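Local coordinates for glutaredoxin (Methanosarcina mazei, PDB 3NZN), which probably reduces disulfides in partner proteins by thiol-disulfide exchange, as expected of a thioredoxin-fold glutaredoxin related to NrdH, at residues A[81-84]-A[88-91]; A[67-72]-A[76-81]; A[37-42]-A[51-56]; A[13-18]-A[41-46]. All blocks are in the same frame, centred on the assembly; numbering follows the deposited sequence.

Interaction 1: A[81-84]-A[88-91]; sequences TIIN and AIVG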
loop_
_atom_site.group_PDB
_atom_site.type_symbol
_atom_site.label_atom_id
_atom_site.label_comp_id
_atom_site.label_asym_id
_atom_site.label_seq_id
_atom_site.Cartn_x
_atom_site.Cartn_y
_atom_site.Cartn_z
ATOM N N THR A 81 2.158 -16.190 5.003
ATOM C CA THR A 81 2.714 -16.821 6.194
ATOM C C THR A 81 3.985 -17.528 5.801
ATOM O O THR A 81 3.943 -18.351 4.871
ATOM C CB THR A 81 1.656 -17.830 6.784
ATOM O OG1 THR A 81 0.491 -17.113 7.122
ATOM C CG2 THR A 81 2.278 -18.419 8.079
ATOM N N ILE A 82 5.063 -17.188 6.433
ATOM C CA ILE A 82 6.401 -17.708 6.085
ATOM C C ILE A 82 6.848 -18.591 7.242
ATOM O O ILE A 82 6.980 -18.172 8.372
ATOM C CB ILE A 82 7.406 -16.580 5.782
ATOM C CG1 ILE A 82 6.853 -15.635 4.691
ATOM C CG2 ILE A 82 8.720 -17.226 5.316
ATOM C CD1 ILE A 82 7.553 -14.256 4.637
ATOM N N ILE A 83 7.147 -19.854 6.892
ATOM C CA ILE A 83 7.446 -20.889 7.854
ATOM C C ILE A 83 8.897 -21.350 7.676
ATOM O O ILE A 83 9.293 -21.784 6.615
ATOM C CB ILE A 83 6.501 -22.109 7.700
ATOM C CG1 ILE A 83 5.073 -21.664 7.918
ATOM C CG2 ILE A 83 6.889 -23.280 8.688
ATOM C CD1 ILE A 83 3.996 -22.637 7.559
ATOM N N ASN A 84 9.656 -21.118 8.756
ATOM C CA ASN A 84 11.072 -21.537 8.831
ATOM C C ASN A 84 11.908 -20.981 7.693
ATOM O O ASN A 84 12.866 -21.579 7.293
ATOM C CB ASN A 84 11.219 -23.043 8.950
ATOM C CG ASN A 84 10.401 -23.639 10.059
ATOM O OD1 ASN A 84 10.397 -23.110 11.168
ATOM N ND2 ASN A 84 9.680 -24.650 9.792
ATOM N N ALA A 88 6.428 -20.535 2.008
ATOM C CA ALA A 88 5.485 -19.412 2.020
ATOM C C ALA A 88 4.053 -19.912 1.642
ATOM O O ALA A 88 3.888 -20.602 0.641
ATOM C CB ALA A 88 5.933 -18.324 1.069
ATOM N N ILE A 89 3.071 -19.537 2.428
ATOM C CA ILE A 89 1.696 -19.882 2.148
ATOM C C ILE A 89 0.922 -18.588 1.983
ATOM O O ILE A 89 0.945 -17.687 2.855
ATOM C CB ILE A 89 1.057 -20.709 3.287
ATOM C CG1 ILE A 89 1.935 -21.981 3.449
ATOM C CG2 ILE A 89 -0.359 -20.992 2.967
ATOM C CD1 ILE A 89 1.524 -22.812 4.700
ATOM N N VAL A 90 0.320 -18.442 0.809
ATOM C CA VAL A 90 -0.404 -17.215 0.423
ATOM C C VAL A 90 -1.865 -17.508 0.579
ATOM O O VAL A 90 -2.383 -18.414 -0.042
ATOM C CB VAL A 90 0.006 -16.826 -0.939
ATOM C CG1 VAL A 90 -0.813 -15.551 -1.371
ATOM C CG2 VAL A 90 1.500 -16.488 -1.023
ATOM N N GLY A 91 -2.574 -16.680 1.361
ATOM C CA GLY A 91 -3.957 -16.870 1.667
ATOM C C GLY A 91 -4.189 -17.744 2.895
ATOM O O GLY A 91 -3.291 -18.355 3.416
HETATM O O HOH W 1 -1.067 -17.325 4.760
#
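T81 and I89 are joined by two backbone hydrogen bonds, which makes them an antiparallel hydrogen-bonded pair. T81 N donates a hydrogen bond to I89 O at 2.9 Å with an N-H...O angle of 174°, and I89 N returns a bond of 2.9 Å to T81 O. Both donors lie in the plane of the carbonyl they meet. T81 O has a further, weaker contact: the CA of A88 approaches it to 3.4 Å in a CA-H...O geometry. A water extends the polar network past the strand pair. It lies 2.8 Å from the T81 OG1 atom and is also within hydrogen-bonding distance of I89 O and G91 O. T81 OG1 stands anti to the carbonyl carbon (chi1 -60°); this places the hydroxyl on the side of its backbone N, where I89 O and the water also lie.

The side chains divide between the two faces of the sheet. T81 and I89 share one, where the I83 CD1 methyl meets I89 CD1 at 3.8 Å and helix 94-100 covers I83 and I89 through I97 and S100. I82 and A88 form a non-hydrogen-bonded pair on the other face, with CA atoms 4.5 Å apart, under F72 of helix 59-72. The axes of 81-83 and 88-90 run at 160°, nearly antiparallel; they belong to the C-terminal beta hairpin of the thioredoxin fold, strands 77-83 and 87-90.

Interaction 2: A[67-72]-A[76-81]; sequences EEVRRF and VSFPTT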
loop_
_atom_site.group_PDB
_atom_site.type_symbol
_atom_site.label_atom_id
_atom_site.label_comp_id
_atom_site.label_asym_id
_atom_site.label_seq_id
_atom_site.Cartn_x
_atom_site.Cartn_y
_atom_site.Cartn_z
ATOM N N GLU A 67 9.213 -5.616 1.233
ATOM C CA GLU A 67 10.250 -6.348 0.549
ATOM C C GLU A 67 10.307 -7.787 1.006
ATOM O O GLU A 67 10.586 -8.677 0.176
ATOM C CB GLU A 67 11.605 -5.699 0.819
ATOM C CG GLU A 67 11.819 -4.383 0.202
ATOM C CD GLU A 67 13.030 -3.557 0.768
ATOM O OE1 GLU A 67 13.618 -3.793 1.873
ATOM O OE2 GLU A 67 13.344 -2.548 0.126
ATOM N N GLU A 68 10.111 -8.054 2.287
ATOM C CA GLU A 68 10.107 -9.434 2.747
ATOM C C GLU A 68 8.944 -10.245 2.133
ATOM O O GLU A 68 9.137 -11.377 1.719
ATOM C CB GLU A 68 10.048 -9.450 4.249
ATOM C CG GLU A 68 9.935 -10.847 4.842
ATOM C CD GLU A 68 11.198 -11.660 4.806
ATOM O OE1 GLU A 68 12.254 -11.195 4.287
ATOM O OE2 GLU A 68 11.158 -12.835 5.365
ATOM N N VAL A 69 7.747 -9.676 2.137
ATOM C CA VAL A 69 6.634 -10.318 1.506
ATOM C C VAL A 69 6.927 -10.558 0.033
ATOM O O VAL A 69 6.723 -11.608 -0.495
ATOM C CB VAL A 69 5.351 -9.498 1.684
ATOM C CG1 VAL A 69 4.236 -10.086 0.886
ATOM C CG2 VAL A 69 4.981 -9.445 3.139
ATOM N N ARG A 70 7.437 -9.530 -0.679
ATOM C CA ARG A 70 7.664 -9.711 -2.099
ATOM C C ARG A 70 8.656 -10.830 -2.443
ATOM O O ARG A 70 8.504 -11.490 -3.359
ATOM C CB ARG A 70 8.160 -8.360 -2.686
ATOM C CG ARG A 70 8.384 -8.406 -4.163
ATOM C CD ARG A 70 8.821 -6.946 -4.672
ATOM N NE ARG A 70 7.649 -6.042 -4.776
ATOM C CZ ARG A 70 7.506 -4.896 -4.164
ATOM N NH1 ARG A 70 6.403 -4.215 -4.329
ATOM N NH2 ARG A 70 8.405 -4.433 -3.414
ATOM N N ARG A 71 9.646 -10.957 -1.598
ATOM C CA ARG A 71 10.659 -12.035 -1.769
ATOM C C ARG A 71 10.006 -13.434 -1.862
ATOM O O ARG A 71 10.370 -14.231 -2.677
ATOM C CB ARG A 71 11.671 -12.019 -0.642
ATOM C CG ARG A 71 12.596 -13.219 -0.585
ATOM C CD ARG A 71 13.459 -13.144 0.637
ATOM N NE ARG A 71 14.017 -14.427 1.016
ATOM C CZ ARG A 71 14.663 -14.596 2.137
ATOM N NH1 ARG A 71 14.835 -13.597 2.950
ATOM N NH2 ARG A 71 15.124 -15.798 2.438
ATOM N N PHE A 72 9.003 -13.649 -1.001
ATOM C CA PHE A 72 8.361 -14.932 -0.861
ATOM C C PHE A 72 7.053 -15.029 -1.655
ATOM O O PHE A 72 6.499 -16.099 -1.880
ATOM C CB PHE A 72 8.051 -15.209 0.592
ATOM C CG PHE A 72 9.290 -15.671 1.356
ATOM C CD1 PHE A 72 9.680 -16.973 1.305
ATOM C CD2 PHE A 72 9.981 -14.840 2.150
ATOM C CE1 PHE A 72 10.802 -17.415 1.967
ATOM C CE2 PHE A 72 11.133 -15.321 2.837
ATOM C CZ PHE A 72 11.451 -16.605 2.761
ATOM N N VAL A 76 2.626 -9.658 -3.571
ATOM C CA VAL A 76 2.445 -8.784 -2.419
ATOM C C VAL A 76 1.001 -8.753 -2.025
ATOM O O VAL A 76 0.277 -7.756 -2.008
ATOM C CB VAL A 76 3.059 -7.392 -2.654
ATOM C CG1 VAL A 76 3.105 -6.633 -1.381
ATOM C CG2 VAL A 76 4.444 -7.574 -3.278
ATOM N N SER A 77 0.572 -9.941 -1.541
ATOM C CA SER A 77 -0.783 -10.180 -1.117
ATOM C C SER A 77 -0.784 -10.771 0.302
ATOM O O SER A 77 0.240 -11.229 0.796
ATOM C CB SER A 77 -1.524 -11.002 -2.090
ATOM O OG SER A 77 -0.956 -12.305 -2.202
ATOM N N PHE A 78 -1.955 -10.746 0.896
ATOM C CA PHE A 78 -2.082 -10.959 2.344
ATOM C C PHE A 78 -3.284 -11.851 2.639
ATOM O O PHE A 78 -4.357 -11.667 2.070
ATOM C CB PHE A 78 -2.291 -9.609 3.055
ATOM C CG PHE A 78 -1.139 -8.701 2.784
ATOM C CD1 PHE A 78 0.040 -8.797 3.510
ATOM C CD2 PHE A 78 -1.126 -7.780 1.706
ATOM C CE1 PHE A 78 1.116 -8.038 3.220
ATOM C CE2 PHE A 78 -0.009 -7.027 1.431
ATOM C CZ PHE A 78 1.074 -7.157 2.139
ATOM N N PRO A 79 -3.152 -12.824 3.572
ATOM C CA PRO A 79 -1.960 -13.039 4.321
ATOM C C PRO A 79 -0.862 -13.764 3.555
ATOM O O PRO A 79 -1.141 -14.532 2.653
ATOM C CB PRO A 79 -2.448 -13.989 5.445
ATOM C CG PRO A 79 -3.643 -14.689 4.852
ATOM C CD PRO A 79 -4.285 -13.614 3.969
ATOM N N THR A 80 0.386 -13.520 3.938
ATOM C CA THR A 80 1.525 -14.354 3.539
ATOM C C THR A 80 2.156 -14.821 4.865
ATOM O O THR A 80 2.612 -14.066 5.686
ATOM C CB THR A 80 2.536 -13.603 2.725
ATOM O OG1 THR A 80 1.952 -13.182 1.487
ATOM C CG2 THR A 80 3.689 -14.393 2.385
ATOM N N THR A 81 2.158 -16.190 5.003
ATOM C CA THR A 81 2.714 -16.821 6.194
ATOM C C THR A 81 3.985 -17.528 5.801
ATOM O O THR A 81 3.943 -18.351 4.871
ATOM C CB THR A 81 1.656 -17.830 6.784
ATOM O OG1 THR A 81 0.491 -17.113 7.122
ATOM C CG2 THR A 81 2.278 -18.419 8.079
#
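The F78 ring is met obliquely by V69 CG2, which stops 4.1 Å from F78 CE1, the two side chains crossing at about a right angle. The R70 guanidinium is likewise approached at a slant, by V76 CG2, 3.9 Å from R70 NE. Within the helix, F72 CE2 lies over one face of the R71 guanidinium, and E68 O sits in plane at the edge of the F72 ring.

V69 carries most of the contact from the helix. Its CG1, anti to the backbone N (chi1 173°), rests 4.0 Å from V76 CA and 3.9 Å from T80 OG1, while its other methyl turns to F78. R70 lies alongside V76: R70 CB is 3.8 Å from V76 CG2, and the bend at chi3 (-78°) brings NE and NH1 back beside that methyl. An alanine here would keep the CB contact but is likely to uncover one flank of V76 CG2, since the folded chain that lies along it would be gone.

T80 OG1 donates to S77 O at 2.7 Å, and both T80 OG1 and S77 OG bond N73 ND2, so these two hydroxyls find partners away from the helix. Helix meets strand through methyls and aliphatic chain, an essentially apolar seam.

Interaction 3: A[37-42]-A[51-56]; sequences KTKKLL and YVYVDR. With SO4 (sulfate ion), chain F.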
loop_
_atom_site.group_PDB
_atom_site.type_symbol
_atom_site.label_atom_id
_atom_site.label_comp_id
_atom_site.label_asym_id
_atom_site.label_seq_id
_atom_site.Cartn_x
_atom_site.Cartn_y
_atom_site.Cartn_z
ATOM N N LYS A 37 -8.537 -14.829 10.138
ATOM C CA LYS A 37 -8.816 -16.244 10.215
ATOM C C LYS A 37 -7.507 -17.036 10.292
ATOM O O LYS A 37 -7.435 -18.074 10.984
ATOM C CB LYS A 37 -9.548 -16.732 8.973
ATOM C CG LYS A 37 -10.978 -16.412 8.823
ATOM C CD LYS A 37 -11.824 -17.625 8.383
ATOM C CE LYS A 37 -13.393 -17.335 8.491
ATOM N NZ LYS A 37 -14.103 -17.779 9.831
ATOM N N THR A 38 -6.466 -16.636 9.592
ATOM C CA THR A 38 -5.155 -17.239 9.709
ATOM C C THR A 38 -4.546 -17.061 11.052
ATOM O O THR A 38 -4.021 -18.073 11.638
ATOM C CB THR A 38 -4.230 -16.628 8.623
ATOM O OG1 THR A 38 -4.831 -16.832 7.320
ATOM C CG2 THR A 38 -2.850 -17.291 8.658
ATOM N N LYS A 39 -4.612 -15.889 11.657
ATOM C CA LYS A 39 -4.178 -15.677 12.995
ATOM C C LYS A 39 -4.908 -16.607 13.974
ATOM O O LYS A 39 -4.281 -17.144 14.863
ATOM C CB LYS A 39 -4.277 -14.201 13.343
ATOM C CG LYS A 39 -3.883 -13.805 14.660
ATOM C CD LYS A 39 -3.837 -12.280 14.864
ATOM C CE LYS A 39 -3.506 -11.921 16.284
ATOM N NZ LYS A 39 -4.743 -12.095 17.139
ATOM N N LYS A 40 -6.225 -16.717 13.811
ATOM C CA LYS A 40 -7.013 -17.605 14.675
ATOM C C LYS A 40 -6.565 -19.068 14.537
ATOM O O LYS A 40 -6.528 -19.779 15.547
ATOM C CB LYS A 40 -8.454 -17.444 14.362
ATOM C CG LYS A 40 -9.162 -16.275 14.893
ATOM C CD LYS A 40 -10.566 -16.114 14.281
ATOM C CE LYS A 40 -11.226 -14.834 14.820
ATOM N NZ LYS A 40 -10.529 -13.515 14.627
ATOM N N LEU A 41 -6.266 -19.514 13.333
ATOM C CA LEU A 41 -5.765 -20.891 13.127
ATOM C C LEU A 41 -4.477 -21.041 13.853
ATOM O O LEU A 41 -4.293 -22.081 14.591
ATOM C CB LEU A 41 -5.682 -21.215 11.651
ATOM C CG LEU A 41 -5.027 -22.600 11.337
ATOM C CD1 LEU A 41 -5.853 -23.728 11.849
ATOM C CD2 LEU A 41 -4.861 -22.696 9.862
ATOM N N LEU A 42 -3.490 -20.143 13.702
ATOM C CA LEU A 42 -2.225 -20.243 14.377
ATOM C C LEU A 42 -2.407 -20.243 15.885
ATOM O O LEU A 42 -1.739 -21.054 16.567
ATOM C CB LEU A 42 -1.295 -19.134 13.897
ATOM C CG LEU A 42 -0.928 -19.166 12.436
ATOM C CD1 LEU A 42 -0.176 -17.901 11.943
ATOM C CD2 LEU A 42 -0.052 -20.369 12.019
ATOM N N TYR A 51 3.123 -12.013 14.061
ATOM C CA TYR A 51 2.289 -11.399 12.992
ATOM C C TYR A 51 2.641 -9.882 12.924
ATOM O O TYR A 51 3.076 -9.295 13.866
ATOM C CB TYR A 51 0.852 -11.677 13.152
ATOM C CG TYR A 51 0.202 -11.105 14.338
ATOM C CD1 TYR A 51 -0.423 -9.860 14.253
ATOM C CD2 TYR A 51 0.310 -11.692 15.597
ATOM C CE1 TYR A 51 -0.996 -9.303 15.335
ATOM C CE2 TYR A 51 -0.283 -11.123 16.708
ATOM C CZ TYR A 51 -0.924 -9.915 16.551
ATOM O OH TYR A 51 -1.502 -9.302 17.612
ATOM N N VAL A 52 2.446 -9.417 11.683
ATOM C CA VAL A 52 2.740 -7.974 11.340
ATOM C C VAL A 52 1.584 -7.512 10.499
ATOM O O VAL A 52 1.169 -8.121 9.551
ATOM C CB VAL A 52 4.029 -7.925 10.505
ATOM C CG1 VAL A 52 4.334 -6.475 10.045
ATOM C CG2 VAL A 52 5.217 -8.475 11.334
ATOM N N TYR A 53 1.082 -6.270 10.900
ATOM C CA TYR A 53 0.079 -5.611 10.095
ATOM C C TYR A 53 0.766 -4.547 9.215
ATOM O O TYR A 53 1.187 -3.465 9.763
ATOM C CB TYR A 53 -0.969 -4.960 10.977
ATOM C CG TYR A 53 -1.848 -5.951 11.716
ATOM C CD1 TYR A 53 -2.298 -7.118 11.106
ATOM C CD2 TYR A 53 -2.238 -5.723 13.002
ATOM C CE1 TYR A 53 -3.096 -8.012 11.796
ATOM C CE2 TYR A 53 -3.051 -6.646 13.714
ATOM C CZ TYR A 53 -3.444 -7.762 13.088
ATOM O OH TYR A 53 -4.212 -8.694 13.796
ATOM N N VAL A 54 1.014 -4.859 8.025
ATOM C CA VAL A 54 1.890 -4.072 7.167
ATOM C C VAL A 54 1.219 -2.619 6.953
ATOM O O VAL A 54 2.045 -1.654 6.888
ATOM C CB VAL A 54 2.108 -4.731 5.830
ATOM C CG1 VAL A 54 2.869 -3.889 4.873
ATOM C CG2 VAL A 54 2.920 -6.080 6.001
ATOM N N ASP A 55 -0.042 -2.550 6.944
ATOM C CA ASP A 55 -0.671 -1.234 6.754
ATOM C C ASP A 55 -0.540 -0.386 7.961
ATOM O O ASP A 55 -0.838 0.836 7.857
ATOM C CB ASP A 55 -2.117 -1.411 6.477
ATOM C CG ASP A 55 -2.861 -2.087 7.590
ATOM O OD1 ASP A 55 -2.464 -3.192 8.043
ATOM O OD2 ASP A 55 -3.933 -1.665 7.984
ATOM N N ARG A 56 -0.075 -0.832 9.116
ATOM C CA ARG A 56 0.162 -0.059 10.292
ATOM C C ARG A 56 1.601 0.338 10.469
ATOM O O ARG A 56 1.949 0.946 11.431
ATOM C CB ARG A 56 -0.410 -0.745 11.536
ATOM C CG ARG A 56 -1.892 -0.734 11.492
ATOM C CD ARG A 56 -2.518 -1.151 12.711
ATOM N NE ARG A 56 -3.963 -0.947 12.680
ATOM C CZ ARG A 56 -4.734 -1.621 13.541
ATOM N NH1 ARG A 56 -4.166 -2.375 14.439
ATOM N NH2 ARG A 56 -6.050 -1.492 13.517
HETATM S S SO4 F . -1.787 -9.940 21.000
HETATM O O1 SO4 F . -0.673 -9.776 22.005
HETATM O O2 SO4 F . -2.760 -10.895 21.536
HETATM O O3 SO4 F . -2.421 -8.725 20.759
HETATM O O4 SO4 F . -1.057 -10.548 19.841
#
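K39 runs out from its helix toward Y51 as an extended chain. From CB, with CG anti to the backbone N (chi1 180°), it stays straight through CG to CD, which reaches 3.8 Å from Y53 OH. CE comes next, over one face of the Y51 ring and 3.3 Å from Y51 CZ. It stands 3.6 Å from the ring centroid, 25° off the normal, a CH-pi contact displaced toward the CZ-CE2 side of the rim. At chi4 (-78°) the chain bends and takes NZ off the line of the first four carbons.

The Y51 ring is engaged at its rim as well. SO4 O4 lies in plane at the edge and accepts a hydrogen bond of 2.6 Å from Y51 OH. K10 NZ and H15 NE2 also bond this sulfate, which is probably from the crystallisation liquor, and K10 NZ bonds Y51 OH too. Y51 CD1 in turn sits 3.9 Å above one face of the Y53 ring, so K39 and Y53 both border the same tyrosine.

Helix 33-45 is here laid against strand 49-53, the second strand of the beta-alpha-beta unit that begins with strand 24-28, a unit characteristic of the thioredoxin fold, with the C32-C35 disulfide inside it, at the start of the helix.

Interaction 4: A[13-18]-A[41-46]; sequences GNHVSG and LLTDLG. With SO4 (sulfate ion), chain F.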
loop_
_atom_site.group_PDB
_atom_site.type_symbol
_atom_site.label_atom_id
_atom_site.label_comp_id
_atom_site.label_asym_id
_atom_site.label_seq_id
_atom_site.Cartn_x
_atom_site.Cartn_y
_atom_site.Cartn_z
ATOM N N GLY A 13 2.556 -8.524 16.697
ATOM C CA GLY A 13 2.509 -9.371 17.910
ATOM C C GLY A 13 3.430 -10.557 17.736
ATOM O O GLY A 13 3.620 -11.065 16.678
ATOM N N ASN A 14 3.864 -11.059 18.895
ATOM C CA ASN A 14 4.724 -12.252 18.969
ATOM C C ASN A 14 4.230 -13.157 20.064
ATOM O O ASN A 14 4.286 -12.797 21.177
ATOM C CB ASN A 14 6.207 -11.810 19.291
ATOM C CG ASN A 14 6.886 -10.884 18.209
ATOM O OD1 ASN A 14 6.291 -10.247 17.410
ATOM N ND2 ASN A 14 8.216 -10.963 18.186
ATOM N N HIS A 15 3.721 -14.274 19.613
ATOM C CA HIS A 15 3.264 -15.283 20.568
ATOM C C HIS A 15 4.384 -16.308 20.719
ATOM O O HIS A 15 4.668 -17.073 19.794
ATOM C CB HIS A 15 2.005 -15.953 20.040
ATOM C CG HIS A 15 0.862 -14.996 19.975
ATOM N ND1 HIS A 15 -0.431 -15.418 20.106
ATOM C CD2 HIS A 15 0.816 -13.651 19.818
ATOM C CE1 HIS A 15 -1.237 -14.371 20.014
ATOM N NE2 HIS A 15 -0.507 -13.284 19.852
ATOM N N VAL A 16 4.988 -16.375 21.895
ATOM C CA VAL A 16 6.171 -17.150 22.143
ATOM C C VAL A 16 6.041 -17.882 23.499
ATOM O O VAL A 16 7.027 -18.147 24.193
ATOM C CB VAL A 16 7.519 -16.400 21.995
ATOM C CG1 VAL A 16 8.584 -17.343 21.661
ATOM C CG2 VAL A 16 7.421 -15.253 21.025
ATOM N N SER A 17 4.834 -18.363 23.788
ATOM C CA SER A 17 4.547 -19.099 24.995
ATOM C C SER A 17 3.844 -20.415 24.781
ATOM O O SER A 17 3.326 -20.962 25.696
ATOM C CB SER A 17 3.702 -18.194 25.916
ATOM O OG SER A 17 4.327 -16.981 26.002
ATOM N N GLY A 18 3.897 -20.898 23.550
ATOM C CA GLY A 18 3.327 -22.185 23.210
ATOM C C GLY A 18 4.353 -23.121 22.690
ATOM O O GLY A 18 5.425 -23.240 23.299
ATOM N N LEU A 41 -6.266 -19.514 13.333
ATOM C CA LEU A 41 -5.765 -20.891 13.127
ATOM C C LEU A 41 -4.477 -21.041 13.853
ATOM O O LEU A 41 -4.293 -22.081 14.591
ATOM C CB LEU A 41 -5.682 -21.215 11.651
ATOM C CG LEU A 41 -5.027 -22.600 11.337
ATOM C CD1 LEU A 41 -5.853 -23.728 11.849
ATOM C CD2 LEU A 41 -4.861 -22.696 9.862
ATOM N N LEU A 42 -3.490 -20.143 13.702
ATOM C CA LEU A 42 -2.225 -20.243 14.377
ATOM C C LEU A 42 -2.407 -20.243 15.885
ATOM O O LEU A 42 -1.739 -21.054 16.567
ATOM C CB LEU A 42 -1.295 -19.134 13.897
ATOM C CG LEU A 42 -0.928 -19.166 12.436
ATOM C CD1 LEU A 42 -0.176 -17.901 11.943
ATOM C CD2 LEU A 42 -0.052 -20.369 12.019
ATOM N N THR A 43 -3.319 -19.437 16.385
ATOM C CA THR A 43 -3.595 -19.402 17.793
ATOM C C THR A 43 -4.166 -20.799 18.237
ATOM O O THR A 43 -3.775 -21.358 19.241
ATOM C CB THR A 43 -4.606 -18.300 18.074
ATOM O OG1 THR A 43 -4.023 -17.036 17.705
ATOM C CG2 THR A 43 -5.041 -18.237 19.471
ATOM N N ASP A 44 -5.100 -21.312 17.460
ATOM C CA ASP A 44 -5.785 -22.546 17.846
ATOM C C ASP A 44 -4.895 -23.748 17.738
ATOM O O ASP A 44 -5.185 -24.770 18.415
ATOM C CB ASP A 44 -7.019 -22.735 16.897
ATOM C CG ASP A 44 -8.168 -21.750 17.189
ATOM O OD1 ASP A 44 -8.056 -21.027 18.229
ATOM O OD2 ASP A 44 -9.123 -21.743 16.408
ATOM N N LEU A 45 -3.821 -23.714 16.954
ATOM C CA LEU A 45 -2.813 -24.809 16.860
ATOM C C LEU A 45 -1.870 -24.745 18.009
ATOM O O LEU A 45 -1.110 -25.693 18.255
ATOM C CB LEU A 45 -2.117 -24.791 15.531
ATOM C CG LEU A 45 -2.904 -25.054 14.318
ATOM C CD1 LEU A 45 -2.096 -24.846 13.025
ATOM C CD2 LEU A 45 -3.468 -26.464 14.267
ATOM N N GLY A 46 -1.797 -23.600 18.745
ATOM C CA GLY A 46 -0.903 -23.546 19.943
ATOM C C GLY A 46 0.548 -23.313 19.631
ATOM O O GLY A 46 1.374 -23.491 20.505
HETATM S S SO4 F . -1.787 -9.940 21.000
HETATM O O1 SO4 F . -0.673 -9.776 22.005
HETATM O O2 SO4 F . -2.760 -10.895 21.536
HETATM O O3 SO4 F . -2.421 -8.725 20.759
HETATM O O4 SO4 F . -1.057 -10.548 19.841
#
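G46 and G18 meet backbone to backbone: G18 CA approaches G46 O at 3.6 Å, with an angle of 139° at the hydrogen, a CA-H...O contact. Glycine suits G18, since a CB there would fall 2.4 Å from G46 O. G46 closes helix 33-45 in a Schellman motif, its phi of 80° accompanied by a bond of 3.0 Å from G46 N to T43 O and a weak one to L42 O.

T43 is the next largest contributor. Its OG1 lies 4.5 Å from H15 CE1, a loose approach oblique to the ring, and it is held by a hydrogen bond to K39 O one turn back. H15 NE2 donates to SO4 O4 at 2.8 Å and 164°, with that oxygen in the plane of the imidazole. With an alanine in place of H15, SO4 O4 is likely to lose its imidazole donor, and F49 the ring it meets.

The contact lies at the surface, where strand 10-15 leads into the loop 16-18 and comes near the C-terminal end of helix 33-45. F49, on strand 49-53, meets the H15 ring and touches T43 and L42, so the neighbouring strand spans the two.

Overall arrangement
Interactions 1, 2 and 3 are buried and interaction 4 lies at the surface, but burial alone does not set their chemistry. Interaction 1 is the one held by direct backbone hydrogen bonds between strands; interaction 2, which shares T81 and strand 77-83 with it, is apolar packing of helix 59-72 on that strand, and the two touch through I82 and F72. Interactions 3 and 4 share L41, L42 and helix 33-45 and meet the same sulfate, one through a tyrosine hydroxyl and the other through an imidazole, with a probable backbone hydrogen bond of 2.8 Å from Y51 N to G13 O joining them. T38 of interaction 3 packs against P79 and T81, joining the two halves. Interactions 2 and 4 lie on opposite sides of the chain centre.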